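Local structure of CELL WALL surface anchor family protein (3ZGH) at residues D38-L49 with T61-P69. The protein probably serves as a pneumococcal surface adhesin, its basic MSCRAMM-type domain being the region that binds human keratin 10. Sequence-based numbering, arbitrary orientation.
Sequences DSVYRVPIYYKL and TYTVTYVNP
Y46 and Y66 both turn CG anti to their own carbonyl carbon (chi1 -55° and -67°), which lays the Y46 ring beneath N68 and P69 and swings the Y66 ring back toward D38 and I45. Both rings lie at the open end of a beta hairpin, strands 43-53 and 57-65 of the domain's large antiparallel sheet. Here Y46 with T65 and K48 with T63 form antiparallel hydrogen-bonded pairs. Beyond T65 the chain leaves the strand through an ST turn, V67 N giving to T65 OG1, and folds over the Y46 ring. N68 CA sits above the ring centre, a CH-pi contact of 3.7 Å to the centroid, with the amide stacked 26° from the ring plane, while P69 CD packs on Y46 CG. The other aromatic, Y66, carries I45 CG1 over one face, and I45 CD1 touches its CZ at 3.6 Å; I86 adds to this apolar patch. A water bridges P44 O and Y66 O. D38, at the end of strand 28-38, takes V40 N and Y41 N on OD1. Its OD2, hydrogen-bonded also to Y84, lies in the plane of the Y66 ring at its edge and accepts from Y66 OH through its anti lone pair, 2.7 Å.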
ATOM      1  N   ASP A  38       5.319  14.568   1.733  1.00 30.50           N
ATOM      2  CA  ASP A  38       6.148  14.622   0.515  1.00 31.56           C
ATOM      3  C   ASP A  38       7.154  15.761   0.685  1.00 34.72           C
ATOM      4  O   ASP A  38       6.748  16.917   0.714  1.00 35.54           O
ATOM      5  CB  ASP A  38       5.258  14.844  -0.711  1.00 30.86           C
ATOM      6  CG  ASP A  38       6.039  14.993  -2.010  1.00 32.29           C
ATOM      7  OD1 ASP A  38       7.028  15.782  -2.064  1.00 33.51           O
ATOM      8  OD2 ASP A  38       5.647  14.305  -2.989  1.00 32.13           O
ATOM      9  N   SER A  39       8.445  15.414   0.818  1.00 37.60           N
ATOM     10  CA  SER A  39       9.571  16.358   1.063  1.00 42.60           C
ATOM     11  C   SER A  39       9.782  17.394  -0.025  1.00 42.56           C
ATOM     12  O   SER A  39      10.358  18.465   0.214  1.00 44.32           O
ATOM     13  CB  SER A  39      10.912  15.609   1.061  1.00 48.63           C
ATOM     14  OG  SER A  39      10.992  14.575   1.996  1.00 53.64           O
ATOM     15  N   VAL A  40       9.408  17.043  -1.247  1.00 41.67           N
ATOM     16  CA  VAL A  40       9.695  17.911  -2.371  1.00 41.87           C
ATOM     17  C   VAL A  40       8.656  19.008  -2.454  1.00 40.70           C
ATOM     18  O   VAL A  40       8.995  20.166  -2.639  1.00 43.27           O
ATOM     19  CB  VAL A  40       9.740  17.124  -3.700  1.00 43.16           C
ATOM     20  CG1 VAL A  40       9.985  18.075  -4.889  1.00 43.62           C
ATOM     21  CG2 VAL A  40      10.825  16.061  -3.635  1.00 45.29           C
ATOM     22  N   TYR A  41       7.390  18.644  -2.344  1.00 36.61           N
ATOM     23  CA  TYR A  41       6.317  19.616  -2.510  1.00 38.17           C
ATOM     24  C   TYR A  41       5.749  20.110  -1.165  1.00 40.30           C
ATOM     25  O   TYR A  41       4.912  21.000  -1.142  1.00 41.84           O
ATOM     26  CB  TYR A  41       5.219  19.041  -3.436  1.00 37.44           C
ATOM     27  CG  TYR A  41       5.735  18.924  -4.860  1.00 38.57           C
ATOM     28  CD1 TYR A  41       5.888  20.055  -5.649  1.00 42.77           C
ATOM     29  CD2 TYR A  41       6.149  17.703  -5.375  1.00 36.59           C
ATOM     30  CE1 TYR A  41       6.411  19.964  -6.954  1.00 43.50           C
ATOM     31  CE2 TYR A  41       6.664  17.600  -6.684  1.00 37.71           C
ATOM     32  CZ  TYR A  41       6.796  18.734  -7.450  1.00 41.09           C
ATOM     33  OH  TYR A  41       7.308  18.615  -8.717  1.00 42.30           O
ATOM     34  N   ARG A  42       6.219  19.525  -0.060  1.00 37.94           N
ATOM     35  CA  ARG A  42       5.823  19.940   1.299  1.00 36.51           C
ATOM     36  C   ARG A  42       4.307  19.902   1.434  1.00 34.91           C
ATOM     37  O   ARG A  42       3.663  20.879   1.840  1.00 37.30           O
ATOM     38  CB  ARG A  42       6.389  21.323   1.627  1.00 39.82           C
ATOM     39  CG  ARG A  42       7.901  21.387   1.434  1.00 50.79           C
ATOM     40  CD  ARG A  42       8.548  22.646   2.022  1.00 67.03           C
ATOM     41  NE  ARG A  42       9.726  22.290   2.810  1.00 81.41           N
ATOM     42  CZ  ARG A  42       9.831  22.402   4.135  1.00 92.12           C
ATOM     43  NH1 ARG A  42       8.840  22.899   4.868  1.00 95.43           N
ATOM     44  NH2 ARG A  42      10.955  22.029   4.736  1.00 96.80           N
ATOM     45  N   VAL A  43       3.737  18.753   1.075  1.00 32.53           N
ATOM     46  CA  VAL A  43       2.311  18.542   1.175  1.00 31.56           C
ATOM     47  C   VAL A  43       2.141  17.177   1.812  1.00 31.87           C
ATOM     48  O   VAL A  43       3.072  16.366   1.796  1.00 33.12           O
ATOM     49  CB  VAL A  43       1.629  18.545  -0.221  1.00 38.54           C
ATOM     50  CG1 VAL A  43       1.659  19.932  -0.853  1.00 40.85           C
ATOM     51  CG2 VAL A  43       2.288  17.519  -1.159  1.00 36.16           C
ATOM     52  N   PRO A  44       0.963  16.905   2.369  1.00 31.32           N
ATOM     53  CA  PRO A  44       0.734  15.555   2.893  1.00 30.38           C
ATOM     54  C   PRO A  44       0.621  14.537   1.778  1.00 28.42           C
ATOM     55  O   PRO A  44       0.209  14.872   0.671  1.00 29.13           O
ATOM     56  CB  PRO A  44      -0.623  15.664   3.605  1.00 30.81           C
ATOM     57  CG  PRO A  44      -0.798  17.139   3.887  1.00 33.65           C
ATOM     58  CD  PRO A  44      -0.128  17.833   2.706  1.00 33.89           C
ATOM     59  N   ILE A  45       0.959  13.296   2.086  1.00 26.43           N
ATOM     60  CA  ILE A  45       0.674  12.176   1.199  1.00 25.08           C
ATOM     61  C   ILE A  45       0.031  11.150   2.117  1.00 25.20           C
ATOM     62  O   ILE A  45       0.348  11.124   3.325  1.00 26.48           O
ATOM     63  CB  ILE A  45       1.957  11.669   0.503  1.00 24.23           C
ATOM     64  CG1 ILE A  45       1.637  10.585  -0.543  1.00 25.10           C
ATOM     65  CG2 ILE A  45       2.977  11.129   1.514  1.00 24.81           C
ATOM     66  CD1 ILE A  45       2.839  10.298  -1.449  1.00 27.41           C
ATOM     67  N   TYR A  46      -0.882  10.347   1.579  1.00 23.78           N
ATOM     68  CA  TYR A  46      -1.668   9.439   2.390  1.00 23.83           C
ATOM     69  C   TYR A  46      -1.552   8.008   1.904  1.00 23.59           C
ATOM     70  O   TYR A  46      -1.189   7.766   0.724  1.00 24.40           O
ATOM     71  CB  TYR A  46      -3.143   9.850   2.356  1.00 22.03           C
ATOM     72  CG  TYR A  46      -3.364  11.291   2.760  1.00 24.69           C
ATOM     73  CD1 TYR A  46      -3.583  11.621   4.086  1.00 27.11           C
ATOM     74  CD2 TYR A  46      -3.322  12.339   1.809  1.00 25.96           C
ATOM     75  CE1 TYR A  46      -3.785  12.950   4.494  1.00 28.75           C
ATOM     76  CE2 TYR A  46      -3.509  13.685   2.210  1.00 28.66           C
ATOM     77  CZ  TYR A  46      -3.761  13.964   3.565  1.00 29.67           C
ATOM     78  OH  TYR A  46      -3.951  15.258   4.005  1.00 30.24           O
ATOM     79  N   TYR A  47      -1.849   7.059   2.801  1.00 22.47           N
ATOM     80  CA  TYR A  47      -2.110   5.694   2.347  1.00 21.30           C
ATOM     81  C   TYR A  47      -3.407   5.177   2.938  1.00 21.23           C
ATOM     82  O   TYR A  47      -3.938   5.695   3.957  1.00 24.56           O
ATOM     83  CB  TYR A  47      -0.979   4.719   2.679  1.00 22.97           C
ATOM     84  CG  TYR A  47      -0.940   4.323   4.144  1.00 25.70           C
ATOM     85  CD1 TYR A  47      -1.705   3.249   4.614  1.00 29.98           C
ATOM     86  CD2 TYR A  47      -0.188   5.049   5.061  1.00 26.29           C
ATOM     87  CE1 TYR A  47      -1.708   2.919   5.961  1.00 33.49           C
ATOM     88  CE2 TYR A  47      -0.159   4.706   6.406  1.00 31.08           C
ATOM     89  CZ  TYR A  47      -0.935   3.639   6.845  1.00 34.84           C
ATOM     90  OH  TYR A  47      -0.928   3.297   8.175  1.00 37.81           O
ATOM     91  N   LYS A  48      -3.934   4.166   2.250  1.00 21.88           N
ATOM     92  CA  LYS A  48      -5.048   3.398   2.743  1.00 22.67           C
ATOM     93  C   LYS A  48      -4.644   1.926   2.594  1.00 23.88           C
ATOM     94  O   LYS A  48      -4.058   1.534   1.576  1.00 24.98           O
ATOM     95  CB  LYS A  48      -6.297   3.708   1.943  1.00 25.28           C
ATOM     96  CG  LYS A  48      -7.510   2.850   2.340  1.00 29.52           C
ATOM     97  CD  LYS A  48      -8.748   3.137   1.446  1.00 56.27           C
ATOM     98  CE  LYS A  48      -9.360   4.495   1.760  1.00 65.57           C
ATOM     99  NZ  LYS A  48     -10.579   4.827   0.940  1.00 74.21           N
ATOM    100  N   LEU A  49      -4.940   1.126   3.617  1.00 23.57           N
ATOM    101  CA  LEU A  49      -4.737  -0.305   3.532  1.00 22.93           C
ATOM    102  C   LEU A  49      -6.061  -0.958   3.946  1.00 22.41           C
ATOM    103  O   LEU A  49      -6.534  -0.778   5.100  1.00 24.28           O
ATOM    104  CB  LEU A  49      -3.608  -0.752   4.457  1.00 22.14           C
ATOM    105  CG  LEU A  49      -3.350  -2.261   4.390  1.00 23.26           C
ATOM    106  CD1 LEU A  49      -2.581  -2.638   3.124  1.00 23.45           C
ATOM    107  CD2 LEU A  49      -2.599  -2.735   5.642  1.00 24.91           C
ATOM    108  N   THR A  61      -5.414  -4.498   0.000  1.00 24.42           N
ATOM    109  CA  THR A  61      -5.460  -3.470  -1.047  1.00 23.14           C
ATOM    110  C   THR A  61      -4.824  -2.204  -0.455  1.00 24.02           C
ATOM    111  O   THR A  61      -5.335  -1.622   0.515  1.00 26.20           O
ATOM    112  CB  THR A  61      -6.900  -3.164  -1.524  1.00 24.17           C
ATOM    113  OG1 THR A  61      -7.541  -4.373  -1.941  1.00 26.83           O
ATOM    114  CG2 THR A  61      -6.898  -2.183  -2.736  1.00 28.73           C
ATOM    115  N   TYR A  62      -3.705  -1.807  -1.044  1.00 24.56           N
ATOM    116  CA  TYR A  62      -2.855  -0.750  -0.537  1.00 23.31           C
ATOM    117  C   TYR A  62      -2.743   0.380  -1.545  1.00 21.65           C
ATOM    118  O   TYR A  62      -2.292   0.150  -2.660  1.00 25.30           O
ATOM    119  CB  TYR A  62      -1.479  -1.374  -0.304  1.00 23.81           C
ATOM    120  CG  TYR A  62      -0.329  -0.416  -0.107  1.00 25.28           C
ATOM    121  CD1 TYR A  62      -0.373   0.578   0.852  1.00 26.52           C
ATOM    122  CD2 TYR A  62       0.845  -0.559  -0.855  1.00 27.62           C
ATOM    123  CE1 TYR A  62       0.713   1.436   1.040  1.00 29.49           C
ATOM    124  CE2 TYR A  62       1.904   0.270  -0.676  1.00 28.29           C
ATOM    125  CZ  TYR A  62       1.839   1.260   0.263  1.00 29.75           C
ATOM    126  OH  TYR A  62       2.939   2.053   0.410  1.00 32.36           O
ATOM    127  N   THR A  63      -3.115   1.590  -1.152  1.00 22.35           N
ATOM    128  CA  THR A  63      -3.170   2.731  -2.062  1.00 23.45           C
ATOM    129  C   THR A  63      -2.363   3.874  -1.471  1.00 23.96           C
ATOM    130  O   THR A  63      -2.514   4.178  -0.290  1.00 27.36           O
ATOM    131  CB  THR A  63      -4.615   3.229  -2.277  1.00 24.08           C
ATOM    132  OG1 THR A  63      -5.390   2.204  -2.872  1.00 26.51           O
ATOM    133  CG2 THR A  63      -4.669   4.469  -3.203  1.00 22.48           C
ATOM    134  N   VAL A  64      -1.509   4.488  -2.282  1.00 22.84           N
ATOM    135  CA  VAL A  64      -0.829   5.717  -1.897  1.00 22.23           C
ATOM    136  C   VAL A  64      -1.387   6.830  -2.773  1.00 22.15           C
ATOM    137  O   VAL A  64      -1.546   6.646  -3.974  1.00 23.61           O
ATOM    138  CB  VAL A  64       0.688   5.564  -2.092  1.00 24.25           C
ATOM    139  CG1 VAL A  64       1.411   6.936  -2.045  1.00 27.69           C
ATOM    140  CG2 VAL A  64       1.241   4.623  -1.031  1.00 25.89           C
ATOM    141  N   THR A  65      -1.714   7.972  -2.181  1.00 24.23           N
ATOM    142  CA  THR A  65      -2.399   9.028  -2.905  1.00 24.54           C
ATOM    143  C   THR A  65      -2.236  10.374  -2.205  1.00 25.19           C
ATOM    144  O   THR A  65      -1.992  10.424  -0.988  1.00 25.11           O
ATOM    145  CB  THR A  65      -3.915   8.705  -3.019  1.00 25.06           C
ATOM    146  OG1 THR A  65      -4.598   9.795  -3.647  1.00 25.76           O
ATOM    147  CG2 THR A  65      -4.556   8.418  -1.650  1.00 23.35           C
ATOM    148  N   TYR A  66      -2.399  11.459  -2.968  1.00 23.94           N
ATOM    149  CA  TYR A  66      -2.410  12.784  -2.389  1.00 25.08           C
ATOM    150  C   TYR A  66      -3.800  13.223  -1.960  1.00 27.02           C
ATOM    151  O   TYR A  66      -3.956  14.321  -1.418  1.00 27.13           O
ATOM    152  CB  TYR A  66      -1.779  13.813  -3.353  1.00 26.10           C
ATOM    153  CG  TYR A  66      -0.303  13.554  -3.535  1.00 27.80           C
ATOM    154  CD1 TYR A  66       0.646  14.185  -2.711  1.00 28.01           C
ATOM    155  CD2 TYR A  66       0.152  12.641  -4.498  1.00 28.89           C
ATOM    156  CE1 TYR A  66       1.986  13.921  -2.860  1.00 27.71           C
ATOM    157  CE2 TYR A  66       1.476  12.372  -4.647  1.00 28.35           C
ATOM    158  CZ  TYR A  66       2.396  13.011  -3.832  1.00 28.57           C
ATOM    159  OH  TYR A  66       3.734  12.753  -4.021  1.00 29.58           O
ATOM    160  N   VAL A  67      -4.803  12.371  -2.181  1.00 27.20           N
ATOM    161  CA  VAL A  67      -6.174  12.649  -1.742  1.00 26.67           C
ATOM    162  C   VAL A  67      -6.348  12.184  -0.286  1.00 26.15           C
ATOM    163  O   VAL A  67      -6.076  11.027   0.047  1.00 25.64           O
ATOM    164  CB  VAL A  67      -7.216  11.899  -2.627  1.00 26.85           C
ATOM    165  CG1 VAL A  67      -8.674  12.148  -2.128  1.00 29.25           C
ATOM    166  CG2 VAL A  67      -7.083  12.336  -4.100  1.00 25.96           C
ATOM    167  N   ASN A  68      -6.766  13.101   0.576  1.00 26.10           N
ATOM    168  CA  ASN A  68      -7.019  12.777   1.973  1.00 26.63           C
ATOM    169  C   ASN A  68      -8.202  11.809   2.089  1.00 27.20           C
ATOM    170  O   ASN A  68      -9.323  12.164   1.728  1.00 28.27           O
ATOM    171  CB  ASN A  68      -7.348  14.061   2.754  1.00 27.91           C
ATOM    172  CG  ASN A  68      -7.479  13.792   4.262  1.00 29.64           C
ATOM    173  OD1 ASN A  68      -7.830  12.672   4.676  1.00 30.16           O
ATOM    174  ND2 ASN A  68      -7.114  14.776   5.077  1.00 29.72           N
ATOM    175  N   PRO A  69      -7.974  10.587   2.590  1.00 28.11           N
ATOM    176  CA  PRO A  69      -9.090   9.632   2.559  1.00 29.78           C
ATOM    177  C   PRO A  69     -10.247  10.054   3.450  1.00 34.05           C
ATOM    178  O   PRO A  69     -11.366   9.567   3.282  1.00 36.33           O
ATOM    179  CB  PRO A  69      -8.485   8.338   3.105  1.00 31.27           C
ATOM    180  CG  PRO A  69      -6.982   8.500   3.002  1.00 32.62           C
ATOM    181  CD  PRO A  69      -6.714   9.995   3.078  1.00 31.04           C
TER
HETATM  182  O   HOH W   1      -2.126  16.082  -0.180  1.00 29.32           O
HETATM  183  O   HOH W   2     -12.104   7.506   1.519  1.00 59.63           O